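Local atomic coordinates of S-layer domain-containing protein (Ruminiclostridium thermocellum ATCC 27405, PDB entry 4QVS), a protein that is of unknown function but, as an S-layer domain-containing protein with a concanavalin A-like lectin/glucanase region, may bind carbohydrate at the cell surface. Residues L34-G39 against V54-A59; Y99-A104 against S117-E122; D107-F112 against S127-T132. All coordinates share one frame; numbering follows the deposited sequence.

Contact 1 of 3, residues L34-G39 against V54-A59; sequences LYSANG and VDDYVA
Different first torsions bring Tyr35 and Tyr57 alongside with only marginal overlap: CG of Tyr35 lies beside its backbone N (chi1 -60°), whereas CG of Tyr57 sits between its backbone N and carbonyl carbon (chi1 64°). The planes end up 21° apart but slid past each other, with centroids 4.7 Å apart. Tyr35 CD2 is 3.3 Å from Tyr57 CZ, the Tyr57 hydroxyl rides over one face of the Tyr35 ring, and Ala59 CB lies at that ring's edge. Beneath them the two tyrosines form an antiparallel hydrogen-bonded pair, Tyr35 N to Tyr57 O being 3.0 Å. On the other face of the sheet Leu34 CD1 meets Val58 CG2 at 4.0 Å.

Where pairing stops, Ser36 OG lies 2.7 Å from Asp56 OD2, although Ser50 O competes for the same proton. Ser36 OG also accepts from Asn38 N, at 3.2 Å, making an ST turn, and a water joins Ala37 N to Asp56 OD2. Asp52 N donates to that carboxylate oxygen too.

Strand 32-35 runs between 21-22 and 57-60, Leu34 reaches Val49 of strand 47-52, and Val58 and Ala59 continue the antiparallel sheet into the second subunit.

Contact 2 of 3, residues Y99-A104 against S117-E122; sequences YMRLTA and SGYYGE
Glu122 OE2 gathers both charged and neutral donors from the strand. Tyr99 OH donates to Glu122 OE2 at 2.6 Å, and OE2 receives it on its anti lone pair, the one away from the other carboxylate oxygen. Arg101 adds a salt bridge, NH2 to Glu122 OE2 2.9 Å, that arrives almost in line with the C-O bond but with the oxygen 24° out of the guanidinium plane. A water adds a further bond: it accepts from Arg101 NE at 2.7 Å and donates to Glu122 OE2 at 2.9 Å. With so many donors, the carboxylate is probably held as an anion.

The acid is presented by a short 3-10 turn, closed by Gly121 N to Gly118 O at 3.0 Å, that links strands 110-115 and 123-126. These strands belong to an antiparallel sheet, consistent with the concanavalin A-like family of this region, and the turn reaches back past strand 110-115 to the next strand over. Met100, present as selenomethionine, and Leu102 pack against strand 71-79, while Tyr99 and Arg101 serve the polar network.

A bend at chi3 (62°) turns the Arg101 head so that Tyr99 CZ lies over one guanidinium face, offset toward its rim, and Tyr119 CD1 comes in its plane, 3.7 Å from Arg101 NH2. The two planes of Arg101 and Tyr119 stand 79° apart, edge meeting edge. Tyr99 OH also approaches Tyr119 CA, at 3.3 Å. Asp190 of the second subunit forms a salt bridge with Arg101 NH1, and Tyr119 packs on Pro191 of that subunit.

Contact 3 of 3, residues D107-F112 against S127-T132; sequences DGKIKF and SGSALT
No ring meets another between Ile110 and Ser127; the flat groups here are the peptide groups on both sides of Ile110, and Ser127 meets each of them, one with its backbone N and the other with its hydroxyl. Ile110 O receives Ser127 N at 2.9 Å, in a nearly straight bond (167° at the hydrogen). The N-H of Ile110, on the peptide it shares with Lys109, is taken up by the hydroxyl oxygen of Ser127, Ile110 N to Ser127 OG 2.8 Å.

What makes this possible is the serine rotamer: OG stands between the backbone N and the carbonyl carbon (chi1 61°), which turns it to the same neighbour that the serine N-H addresses. The side chain thereby does the work that a carbonyl would do in a regular hydrogen-bonded pair. Ser127 OG also lies 3.2 Å from CA of Lys109, the residue preceding Ile110, and 3.7 Å from Ile110 CG1.

In the concanavalin A-like region, this is where the pairing of strands 110-115 and 123-126 runs out within this chain; Phe112 is still bonded through its backbone to Ile125. Gly108 and Leu131 make backbone hydrogen bonds with the second subunit. Ile110 packs on Leu131 of that subunit and Leu131 on its Ile110, a reciprocal arrangement consistent with subunits that exchange parts of their chains.

Lys109 follows the departing chain. Lys109 CD rests 3.3 Å from Ser127 O, and Lys109 CG lies 3.8 Å from Gly128 O, so aliphatic carbons border the backbone oxygens. A bend at chi3 (-66°) then brings the amine round to Asp107, with Lys109 NZ 3.6 Å from Asp107 OD2 in a long salt bridge within the same segment. Farther along, Ser129 N is held by Glu155.

The three contacts show how chemistry follows position. Contact 2 is buried and depends on charge, whereas contacts 1 and 3 are only partly buried: contact 1 adds aromatic packing to backbone pairing, and contact 3 pairs through one backbone bond and one serine hydroxyl. Contacts 2 and 3 share one sheet: strands 99-104 and 110-115 are neighbours, their segments alternate along the chain, and Thr103 N probably bonds to Lys111 O. Contact 1 belongs to a separate three-stranded sheet, its centre about 23 Å from that of contact 2 and about 26 Å from that of contact 3. All three reach the second subunit: by sheet continuation in contact 1, salt bridging in contact 2 and reciprocal apolar packing in contact 3.

Contact 1 of 3, residues L34-G39 against V54-A59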
ATOM      1  N   LEU A  34     -26.949  -4.920 -15.740  1.00 47.67           N
ATOM      2  CA  LEU A  34     -26.873  -4.760 -14.293  1.00 52.22           C
ATOM      3  C   LEU A  34     -27.917  -5.605 -13.587  1.00 49.33           C
ATOM      4  O   LEU A  34     -29.068  -5.551 -13.972  1.00 46.53           O
ATOM      5  CB  LEU A  34     -27.163  -3.289 -13.909  1.00 46.28           C
ATOM      6  CG  LEU A  34     -27.258  -2.958 -12.399  1.00 52.25           C
ATOM      7  CD1 LEU A  34     -26.004  -3.420 -11.694  1.00 47.20           C
ATOM      8  CD2 LEU A  34     -27.485  -1.456 -12.107  1.00 46.34           C
ATOM      9  N   TYR A  35     -27.497  -6.335 -12.549  1.00 47.91           N
ATOM     10  CA  TYR A  35     -28.378  -7.097 -11.681  1.00 46.64           C
ATOM     11  C   TYR A  35     -28.190  -6.469 -10.284  1.00 43.21           C
ATOM     12  O   TYR A  35     -27.243  -6.777  -9.560  1.00 49.98           O
ATOM     13  CB  TYR A  35     -28.034  -8.582 -11.727  1.00 47.19           C
ATOM     14  CG  TYR A  35     -28.159  -9.174 -13.132  1.00 47.76           C
ATOM     15  CD1 TYR A  35     -29.369  -9.643 -13.612  1.00 46.54           C
ATOM     16  CD2 TYR A  35     -27.068  -9.215 -13.966  1.00 48.31           C
ATOM     17  CE1 TYR A  35     -29.482 -10.191 -14.896  1.00 51.14           C
ATOM     18  CE2 TYR A  35     -27.156  -9.722 -15.236  1.00 51.62           C
ATOM     19  CZ  TYR A  35     -28.369 -10.209 -15.692  1.00 54.17           C
ATOM     20  OH  TYR A  35     -28.383 -10.709 -16.936  1.00 49.53           O
ATOM     21  N   SER A  36     -29.102  -5.569  -9.931  1.00 45.55           N
ATOM     22  CA  SER A  36     -29.063  -4.859  -8.649  1.00 48.28           C
ATOM     23  C   SER A  36     -30.403  -4.231  -8.422  1.00 45.78           C
ATOM     24  O   SER A  36     -31.002  -3.679  -9.359  1.00 49.68           O
ATOM     25  CB  SER A  36     -27.990  -3.744  -8.685  1.00 50.04           C
ATOM     26  OG  SER A  36     -27.905  -3.119  -7.419  1.00 53.80           O
ATOM     27  N   ALA A  37     -30.928  -4.350  -7.215  1.00 45.87           N
ATOM     28  CA  ALA A  37     -32.191  -3.714  -6.925  1.00 52.72           C
ATOM     29  C   ALA A  37     -31.955  -2.211  -6.730  1.00 57.04           C
ATOM     30  O   ALA A  37     -32.889  -1.442  -6.721  1.00 56.47           O
ATOM     31  CB  ALA A  37     -32.838  -4.321  -5.697  1.00 59.41           C
ATOM     32  N   ASN A  38     -30.708  -1.795  -6.593  1.00 60.42           N
ATOM     33  CA  ASN A  38     -30.418  -0.363  -6.409  1.00 63.74           C
ATOM     34  C   ASN A  38     -30.568   0.413  -7.705  1.00 67.77           C
ATOM     35  O   ASN A  38     -31.060   1.526  -7.679  1.00 77.18           O
ATOM     36  CB  ASN A  38     -28.997  -0.157  -5.868  1.00 61.51           C
ATOM     37  CG  ASN A  38     -28.818  -0.697  -4.449  1.00 66.57           C
ATOM     38  OD1 ASN A  38     -29.637  -0.439  -3.572  1.00 63.55           O
ATOM     39  ND2 ASN A  38     -27.728  -1.429  -4.216  1.00 70.49           N
ATOM     40  N   GLY A  39     -30.204  -0.191  -8.842  1.00 62.60           N
ATOM     41  CA  GLY A  39     -30.152   0.550 -10.115  1.00 61.87           C
ATOM     42  C   GLY A  39     -28.900   1.462 -10.064  1.00 66.92           C
ATOM     43  O   GLY A  39     -28.029   1.281  -9.205  1.00 59.31           O
ATOM     44  N   VAL A  54     -24.006  -8.498  -1.827  1.00 47.63           N
ATOM     45  CA  VAL A  54     -24.744  -9.718  -1.475  1.00 51.30           C
ATOM     46  C   VAL A  54     -24.919 -10.561  -2.720  1.00 45.66           C
ATOM     47  O   VAL A  54     -24.459 -11.665  -2.772  1.00 48.71           O
ATOM     48  CB  VAL A  54     -26.133  -9.401  -0.872  1.00 50.96           C
ATOM     49  CG1 VAL A  54     -26.906 -10.683  -0.545  1.00 54.09           C
ATOM     50  CG2 VAL A  54     -25.977  -8.563   0.378  1.00 53.80           C
ATOM     51  N   ASP A  55     -25.564 -10.022  -3.743  1.00 52.48           N
ATOM     52  CA  ASP A  55     -25.775 -10.808  -4.963  1.00 46.33           C
ATOM     53  C   ASP A  55     -25.822  -9.976  -6.238  1.00 51.59           C
ATOM     54  O   ASP A  55     -26.160 -10.465  -7.296  1.00 44.62           O
ATOM     55  CB  ASP A  55     -27.027 -11.639  -4.797  1.00 48.24           C
ATOM     56  CG  ASP A  55     -28.262 -10.829  -4.456  1.00 49.76           C
ATOM     57  OD1 ASP A  55     -28.361  -9.625  -4.745  1.00 50.00           O
ATOM     58  OD2 ASP A  55     -29.187 -11.427  -3.877  1.00 50.46           O
ATOM     59  N   ASP A  56     -25.423  -8.719  -6.139  1.00 44.46           N
ATOM     60  CA  ASP A  56     -25.422  -7.801  -7.268  1.00 45.27           C
ATOM     61  C   ASP A  56     -24.156  -7.876  -8.077  1.00 43.29           C
ATOM     62  O   ASP A  56     -23.070  -8.001  -7.524  1.00 47.55           O
ATOM     63  CB  ASP A  56     -25.516  -6.331  -6.755  1.00 46.56           C
ATOM     64  CG  ASP A  56     -26.830  -6.028  -6.129  1.00 51.69           C
ATOM     65  OD1 ASP A  56     -27.748  -6.905  -6.131  1.00 41.67           O
ATOM     66  OD2 ASP A  56     -26.959  -4.905  -5.628  1.00 48.85           O
ATOM     67  N   TYR A  57     -24.283  -7.690  -9.392  1.00 48.14           N
ATOM     68  CA  TYR A  57     -23.123  -7.692 -10.301  1.00 45.91           C
ATOM     69  C   TYR A  57     -23.456  -7.120 -11.667  1.00 39.89           C
ATOM     70  O   TYR A  57     -24.588  -6.814 -11.957  1.00 49.38           O
ATOM     71  CB  TYR A  57     -22.593  -9.133 -10.503  1.00 43.99           C
ATOM     72  CG  TYR A  57     -23.608 -10.015 -11.190  1.00 45.81           C
ATOM     73  CD1 TYR A  57     -24.653 -10.551 -10.477  1.00 48.98           C
ATOM     74  CD2 TYR A  57     -23.508 -10.337 -12.545  1.00 44.15           C
ATOM     75  CE1 TYR A  57     -25.590 -11.377 -11.090  1.00 46.45           C
ATOM     76  CE2 TYR A  57     -24.468 -11.195 -13.163  1.00 47.59           C
ATOM     77  CZ  TYR A  57     -25.509 -11.682 -12.402  1.00 45.61           C
ATOM     78  OH  TYR A  57     -26.530 -12.487 -12.909  1.00 60.51           O
ATOM     79  N   VAL A  58     -22.466  -7.078 -12.539  1.00 41.78           N
ATOM     80  CA  VAL A  58     -22.667  -6.603 -13.870  1.00 44.99           C
ATOM     81  C   VAL A  58     -22.170  -7.654 -14.824  1.00 44.14           C
ATOM     82  O   VAL A  58     -21.058  -8.142 -14.665  1.00 41.82           O
ATOM     83  CB  VAL A  58     -21.863  -5.293 -14.109  1.00 44.55           C
ATOM     84  CG1 VAL A  58     -22.080  -4.795 -15.521  1.00 46.06           C
ATOM     85  CG2 VAL A  58     -22.293  -4.241 -13.082  1.00 44.23           C
ATOM     86  N   ALA A  59     -22.993  -7.977 -15.827  1.00 43.72           N
ATOM     87  CA  ALA A  59     -22.595  -8.899 -16.855  1.00 42.35           C
ATOM     88  C   ALA A  59     -22.147  -8.052 -18.023  1.00 44.85           C
ATOM     89  O   ALA A  59     -22.854  -7.133 -18.445  1.00 46.34           O
ATOM     90  CB  ALA A  59     -23.755  -9.822 -17.297  1.00 44.84           C
TER
HETATM   91  O   HOH W   1     -29.281  -4.457  -4.851  1.00 56.08           O

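Contact 2 of 3, residues Y99-A104 against S117-E122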
ATOM      1  N   TYR A  99      -8.701 -18.141 -17.008  1.00 43.58           N
ATOM      2  CA  TYR A  99      -9.349 -16.883 -16.675  1.00 46.13           C
ATOM      3  C   TYR A  99      -8.357 -15.845 -16.186  1.00 43.38           C
ATOM      4  O   TYR A  99      -7.195 -16.180 -15.947  1.00 42.90           O
ATOM      5  CB  TYR A  99     -10.362 -17.117 -15.532  1.00 45.78           C
ATOM      6  CG  TYR A  99      -9.795 -17.634 -14.190  1.00 45.52           C
ATOM      7  CD1 TYR A  99      -9.304 -16.747 -13.208  1.00 51.15           C
ATOM      8  CD2 TYR A  99      -9.809 -18.991 -13.884  1.00 47.49           C
ATOM      9  CE1 TYR A  99      -8.809 -17.215 -12.000  1.00 47.65           C
ATOM     10  CE2 TYR A  99      -9.333 -19.475 -12.689  1.00 45.14           C
ATOM     11  CZ  TYR A  99      -8.835 -18.584 -11.745  1.00 53.91           C
ATOM     12  OH  TYR A  99      -8.384 -19.087 -10.568  1.00 49.91           O
HETATM   13  N   MSE A 100      -8.845 -14.605 -16.044  1.00 48.47           N
HETATM   14  CA  MSE A 100      -8.063 -13.533 -15.422  1.00 49.08           C
HETATM   15  C   MSE A 100      -9.080 -12.815 -14.581  1.00 50.74           C
HETATM   16  O   MSE A 100     -10.218 -12.630 -14.988  1.00 49.71           O
HETATM   17  CB  MSE A 100      -7.182 -12.767 -16.393  1.00 54.44           C
HETATM   18  CG  MSE A 100      -7.923 -11.675 -17.132  1.00 59.43           C
HETATM   19 SE   MSE A 100      -6.896 -11.199 -18.734  0.80 58.46          SE
HETATM   20  CE  MSE A 100      -8.221  -9.825 -18.916  1.00 53.47           C
ATOM     21  N   ARG A 101      -8.682 -12.478 -13.359  1.00 47.15           N
ATOM     22  CA  ARG A 101      -9.574 -11.942 -12.372  1.00 45.89           C
ATOM     23  C   ARG A 101      -8.894 -10.904 -11.434  1.00 42.40           C
ATOM     24  O   ARG A 101      -7.811 -11.156 -10.929  1.00 49.19           O
ATOM     25  CB  ARG A 101      -9.975 -13.132 -11.554  1.00 41.98           C
ATOM     26  CG  ARG A 101     -11.002 -12.897 -10.484  1.00 47.40           C
ATOM     27  CD  ARG A 101     -11.533 -14.237  -9.990  1.00 52.33           C
ATOM     28  NE  ARG A 101     -10.493 -15.092  -9.381  1.00 50.15           N
ATOM     29  CZ  ARG A 101     -10.752 -16.180  -8.657  1.00 47.97           C
ATOM     30  NH1 ARG A 101     -11.996 -16.571  -8.459  1.00 51.18           N
ATOM     31  NH2 ARG A 101      -9.755 -16.899  -8.124  1.00 57.85           N
ATOM     32  N   LEU A 102      -9.544  -9.784 -11.185  1.00 44.18           N
ATOM     33  CA  LEU A 102      -8.950  -8.756 -10.297  1.00 47.04           C
ATOM     34  C   LEU A 102      -9.753  -8.882  -9.039  1.00 49.21           C
ATOM     35  O   LEU A 102     -10.978  -8.943  -9.101  1.00 51.92           O
ATOM     36  CB  LEU A 102      -9.059  -7.334 -10.840  1.00 47.95           C
ATOM     37  CG  LEU A 102      -8.480  -6.224  -9.920  1.00 49.40           C
ATOM     38  CD1 LEU A 102      -6.976  -6.240  -9.908  1.00 46.38           C
ATOM     39  CD2 LEU A 102      -8.950  -4.871 -10.396  1.00 53.17           C
ATOM     40  N   THR A 103      -9.070  -8.960  -7.893  1.00 46.61           N
ATOM     41  CA  THR A 103      -9.744  -9.106  -6.652  1.00 42.60           C
ATOM     42  C   THR A 103      -9.274  -8.087  -5.587  1.00 50.81           C
ATOM     43  O   THR A 103      -8.134  -7.595  -5.616  1.00 48.96           O
ATOM     44  CB  THR A 103      -9.490 -10.491  -6.105  1.00 48.21           C
ATOM     45  OG1 THR A 103      -8.090 -10.690  -6.016  1.00 54.70           O
ATOM     46  CG2 THR A 103     -10.065 -11.604  -7.068  1.00 45.46           C
ATOM     47  N   ALA A 104     -10.207  -7.781  -4.698  1.00 45.40           N
ATOM     48  CA  ALA A 104      -9.961  -7.052  -3.481  1.00 59.49           C
ATOM     49  C   ALA A 104      -9.483  -8.109  -2.490  1.00 63.12           C
ATOM     50  O   ALA A 104      -9.971  -9.259  -2.511  1.00 60.10           O
ATOM     51  CB  ALA A 104     -11.242  -6.404  -2.996  1.00 58.40           C
ATOM     52  N   SER A 117      -4.260 -22.847 -15.619  1.00 58.78           N
ATOM     53  CA  SER A 117      -4.351 -24.156 -14.979  1.00 57.81           C
ATOM     54  C   SER A 117      -5.107 -24.096 -13.675  1.00 51.23           C
ATOM     55  O   SER A 117      -4.712 -24.696 -12.675  1.00 54.71           O
ATOM     56  CB  SER A 117      -2.964 -24.743 -14.786  1.00 62.34           C
ATOM     57  OG  SER A 117      -2.237 -23.958 -13.871  1.00 66.96           O
ATOM     58  N   GLY A 118      -6.214 -23.368 -13.680  1.00 51.76           N
ATOM     59  CA  GLY A 118      -7.053 -23.247 -12.501  1.00 48.28           C
ATOM     60  C   GLY A 118      -6.456 -22.387 -11.388  1.00 53.73           C
ATOM     61  O   GLY A 118      -5.399 -21.728 -11.537  1.00 52.52           O
ATOM     62  N   TYR A 119      -7.164 -22.427 -10.267  1.00 50.59           N
ATOM     63  CA  TYR A 119      -6.851 -21.645  -9.088  1.00 55.38           C
ATOM     64  C   TYR A 119      -5.421 -21.820  -8.599  1.00 56.65           C
ATOM     65  O   TYR A 119      -4.784 -20.847  -8.252  1.00 54.16           O
ATOM     66  CB  TYR A 119      -7.874 -21.920  -7.969  1.00 50.77           C
ATOM     67  CG  TYR A 119      -7.610 -21.137  -6.684  1.00 52.95           C
ATOM     68  CD1 TYR A 119      -7.875 -19.762  -6.611  1.00 52.72           C
ATOM     69  CD2 TYR A 119      -7.113 -21.774  -5.537  1.00 47.56           C
ATOM     70  CE1 TYR A 119      -7.634 -19.047  -5.457  1.00 54.01           C
ATOM     71  CE2 TYR A 119      -6.878 -21.070  -4.367  1.00 54.57           C
ATOM     72  CZ  TYR A 119      -7.125 -19.708  -4.337  1.00 56.60           C
ATOM     73  OH  TYR A 119      -6.893 -19.013  -3.196  1.00 60.38           O
ATOM     74  N   TYR A 120      -4.908 -23.042  -8.615  1.00 56.82           N
ATOM     75  CA  TYR A 120      -3.576 -23.293  -8.085  1.00 58.00           C
ATOM     76  C   TYR A 120      -2.494 -22.900  -9.017  1.00 56.94           C
ATOM     77  O   TYR A 120      -1.340 -23.022  -8.666  1.00 59.32           O
ATOM     78  CB  TYR A 120      -3.387 -24.761  -7.685  1.00 58.57           C
ATOM     79  CG  TYR A 120      -4.377 -25.152  -6.645  1.00 58.81           C
ATOM     80  CD1 TYR A 120      -4.284 -24.648  -5.346  1.00 57.70           C
ATOM     81  CD2 TYR A 120      -5.442 -26.008  -6.948  1.00 58.15           C
ATOM     82  CE1 TYR A 120      -5.228 -24.978  -4.382  1.00 57.63           C
ATOM     83  CE2 TYR A 120      -6.387 -26.351  -5.987  1.00 52.44           C
ATOM     84  CZ  TYR A 120      -6.291 -25.834  -4.714  1.00 58.53           C
ATOM     85  OH  TYR A 120      -7.236 -26.194  -3.759  1.00 55.22           O
ATOM     86  N   GLY A 121      -2.837 -22.457 -10.214  1.00 54.77           N
ATOM     87  CA  GLY A 121      -1.807 -22.054 -11.146  1.00 54.71           C
ATOM     88  C   GLY A 121      -1.814 -20.560 -11.364  1.00 48.51           C
ATOM     89  O   GLY A 121      -1.172 -20.066 -12.246  1.00 48.83           O
ATOM     90  N   GLU A 122      -2.562 -19.835 -10.584  1.00 48.69           N
ATOM     91  CA  GLU A 122      -2.594 -18.390 -10.792  1.00 55.62           C
ATOM     92  C   GLU A 122      -1.229 -17.720 -10.736  1.00 52.81           C
ATOM     93  O   GLU A 122      -0.417 -18.026  -9.882  1.00 51.37           O
ATOM     94  CB  GLU A 122      -3.491 -17.744  -9.767  1.00 56.55           C
ATOM     95  CG  GLU A 122      -4.964 -17.977 -10.034  1.00 57.74           C
ATOM     96  CD  GLU A 122      -5.837 -17.247  -9.024  1.00 60.52           C
ATOM     97  OE1 GLU A 122      -5.284 -16.599  -8.128  1.00 53.11           O
ATOM     98  OE2 GLU A 122      -7.080 -17.322  -9.112  1.00 55.70           O
TER
HETATM   99  O   HOH W   2      -7.913 -14.531  -8.658  1.00 55.01           O

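Contact 3 of 3, residues D107-F112 against S127-T132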
ATOM      1  N   ASP A 107      -7.298  -6.979   3.109  1.00 73.40           N
ATOM      2  CA  ASP A 107      -6.944  -5.740   3.777  1.00 78.08           C
ATOM      3  C   ASP A 107      -6.993  -4.442   2.983  1.00 75.31           C
ATOM      4  O   ASP A 107      -6.523  -3.406   3.469  1.00 85.64           O
ATOM      5  CB  ASP A 107      -5.539  -5.949   4.331  1.00 82.16           C
ATOM      6  CG  ASP A 107      -4.657  -6.754   3.378  1.00 92.79           C
ATOM      7  OD1 ASP A 107      -5.178  -7.484   2.465  1.00 80.42           O
ATOM      8  OD2 ASP A 107      -3.430  -6.668   3.567  1.00 88.55           O
ATOM      9  N   GLY A 108      -7.592  -4.448   1.800  1.00 65.83           N
ATOM     10  CA  GLY A 108      -7.646  -3.212   0.989  1.00 59.70           C
ATOM     11  C   GLY A 108      -6.658  -3.299  -0.157  1.00 54.30           C
ATOM     12  O   GLY A 108      -6.715  -2.501  -1.098  1.00 57.03           O
ATOM     13  N   LYS A 109      -5.719  -4.243  -0.078  1.00 56.00           N
ATOM     14  CA  LYS A 109      -4.865  -4.509  -1.225  1.00 61.06           C
ATOM     15  C   LYS A 109      -5.764  -5.067  -2.337  1.00 55.66           C
ATOM     16  O   LYS A 109      -6.952  -5.320  -2.106  1.00 55.46           O
ATOM     17  CB  LYS A 109      -3.806  -5.544  -0.914  1.00 66.36           C
ATOM     18  CG  LYS A 109      -2.874  -5.141   0.193  1.00 66.91           C
ATOM     19  CD  LYS A 109      -1.711  -6.099   0.310  1.00 69.40           C
ATOM     20  CE  LYS A 109      -2.128  -7.482   0.736  1.00 73.44           C
ATOM     21  NZ  LYS A 109      -0.983  -8.156   1.401  1.00 79.66           N
ATOM     22  N   ILE A 110      -5.197  -5.167  -3.535  1.00 55.23           N
ATOM     23  CA  ILE A 110      -5.874  -5.722  -4.705  1.00 61.30           C
ATOM     24  C   ILE A 110      -4.911  -6.695  -5.352  1.00 62.21           C
ATOM     25  O   ILE A 110      -3.692  -6.554  -5.216  1.00 60.92           O
ATOM     26  CB  ILE A 110      -6.323  -4.673  -5.763  1.00 57.08           C
ATOM     27  CG1 ILE A 110      -5.144  -3.882  -6.311  1.00 58.15           C
ATOM     28  CG2 ILE A 110      -7.371  -3.747  -5.188  1.00 62.36           C
ATOM     29  CD1 ILE A 110      -5.503  -2.756  -7.274  1.00 54.13           C
ATOM     30  N   LYS A 111      -5.469  -7.693  -6.021  1.00 56.09           N
ATOM     31  CA  LYS A 111      -4.672  -8.694  -6.697  1.00 53.07           C
ATOM     32  C   LYS A 111      -5.228  -8.988  -8.067  1.00 49.28           C
ATOM     33  O   LYS A 111      -6.436  -9.105  -8.268  1.00 51.19           O
ATOM     34  CB  LYS A 111      -4.683 -10.001  -5.921  1.00 52.76           C
ATOM     35  CG  LYS A 111      -3.803 -11.078  -6.540  1.00 53.81           C
ATOM     36  CD  LYS A 111      -3.641 -12.257  -5.604  1.00 56.32           C
ATOM     37  CE  LYS A 111      -4.934 -13.068  -5.575  1.00 55.49           C
ATOM     38  NZ  LYS A 111      -4.995 -13.994  -4.415  1.00 53.47           N
ATOM     39  N   PHE A 112      -4.318  -9.143  -9.001  1.00 50.00           N
ATOM     40  CA  PHE A 112      -4.678  -9.495 -10.329  1.00 50.01           C
ATOM     41  C   PHE A 112      -4.050 -10.847 -10.552  1.00 52.11           C
ATOM     42  O   PHE A 112      -2.934 -11.084 -10.162  1.00 49.89           O
ATOM     43  CB  PHE A 112      -4.181  -8.456 -11.313  1.00 51.29           C
ATOM     44  CG  PHE A 112      -4.467  -8.794 -12.703  1.00 48.03           C
ATOM     45  CD1 PHE A 112      -5.790  -8.866 -13.141  1.00 49.49           C
ATOM     46  CD2 PHE A 112      -3.452  -9.075 -13.575  1.00 49.24           C
ATOM     47  CE1 PHE A 112      -6.089  -9.215 -14.446  1.00 49.92           C
ATOM     48  CE2 PHE A 112      -3.741  -9.433 -14.893  1.00 54.16           C
ATOM     49  CZ  PHE A 112      -5.069  -9.504 -15.325  1.00 50.29           C
ATOM     50  N   SER A 127      -0.947  -5.616  -4.806  1.00 67.93           N
ATOM     51  CA  SER A 127      -0.528  -4.276  -4.371  1.00 59.48           C
ATOM     52  C   SER A 127       0.196  -4.288  -2.999  1.00 65.24           C
ATOM     53  O   SER A 127       0.144  -5.283  -2.268  1.00 63.33           O
ATOM     54  CB  SER A 127      -1.715  -3.316  -4.371  1.00 55.52           C
ATOM     55  OG  SER A 127      -2.742  -3.724  -3.495  1.00 53.14           O
ATOM     56  N   GLY A 128       0.882  -3.189  -2.668  1.00 65.46           N
ATOM     57  CA  GLY A 128       1.702  -3.087  -1.429  1.00 66.70           C
ATOM     58  C   GLY A 128       0.972  -2.973  -0.096  1.00 65.25           C
ATOM     59  O   GLY A 128      -0.162  -2.521  -0.040  1.00 64.71           O
ATOM     60  N   SER A 129       1.615  -3.405   0.987  1.00 72.76           N
ATOM     61  CA  SER A 129       1.033  -3.273   2.330  1.00 73.53           C
ATOM     62  C   SER A 129       1.174  -1.792   2.765  1.00 69.60           C
ATOM     63  O   SER A 129       1.913  -1.030   2.143  1.00 69.45           O
ATOM     64  CB  SER A 129       1.741  -4.176   3.359  1.00 75.12           C
ATOM     65  OG  SER A 129       2.130  -5.412   2.801  1.00 80.88           O
ATOM     66  N   ALA A 130       0.445  -1.443   3.827  1.00 68.85           N
ATOM     67  CA  ALA A 130       0.393  -0.114   4.454  1.00 76.92           C
ATOM     68  C   ALA A 130       0.194  -0.375   5.964  1.00 75.48           C
ATOM     69  O   ALA A 130      -0.039  -1.532   6.344  1.00 64.37           O
ATOM     70  CB  ALA A 130      -0.770   0.688   3.892  1.00 77.94           C
ATOM     71  N   LEU A 131       0.265   0.657   6.812  1.00 61.08           N
ATOM     72  CA  LEU A 131       0.035   0.460   8.263  1.00 63.45           C
ATOM     73  C   LEU A 131      -1.413   0.618   8.625  1.00 64.92           C
ATOM     74  O   LEU A 131      -1.975   1.688   8.437  1.00 75.21           O
ATOM     75  CB  LEU A 131       0.818   1.460   9.125  1.00 57.97           C
ATOM     76  CG  LEU A 131       2.293   1.253   9.302  1.00 59.22           C
ATOM     77  CD1 LEU A 131       2.862   2.423  10.152  1.00 58.76           C
ATOM     78  CD2 LEU A 131       2.527  -0.089   9.978  1.00 64.26           C
ATOM     79  N   THR A 132      -1.979  -0.427   9.224  1.00 76.18           N
ATOM     80  CA  THR A 132      -3.405  -0.501   9.553  1.00 78.79           C
ATOM     81  C   THR A 132      -3.602  -0.159  11.000  1.00 77.30           C
ATOM     82  O   THR A 132      -2.788  -0.545  11.829  1.00 68.51           O
ATOM     83  CB  THR A 132      -3.936  -1.932   9.341  1.00 79.72           C
ATOM     84  OG1 THR A 132      -3.596  -2.361   8.024  1.00 81.44           O
ATOM     85  CG2 THR A 132      -5.449  -2.006   9.549  1.00 80.12           C
TER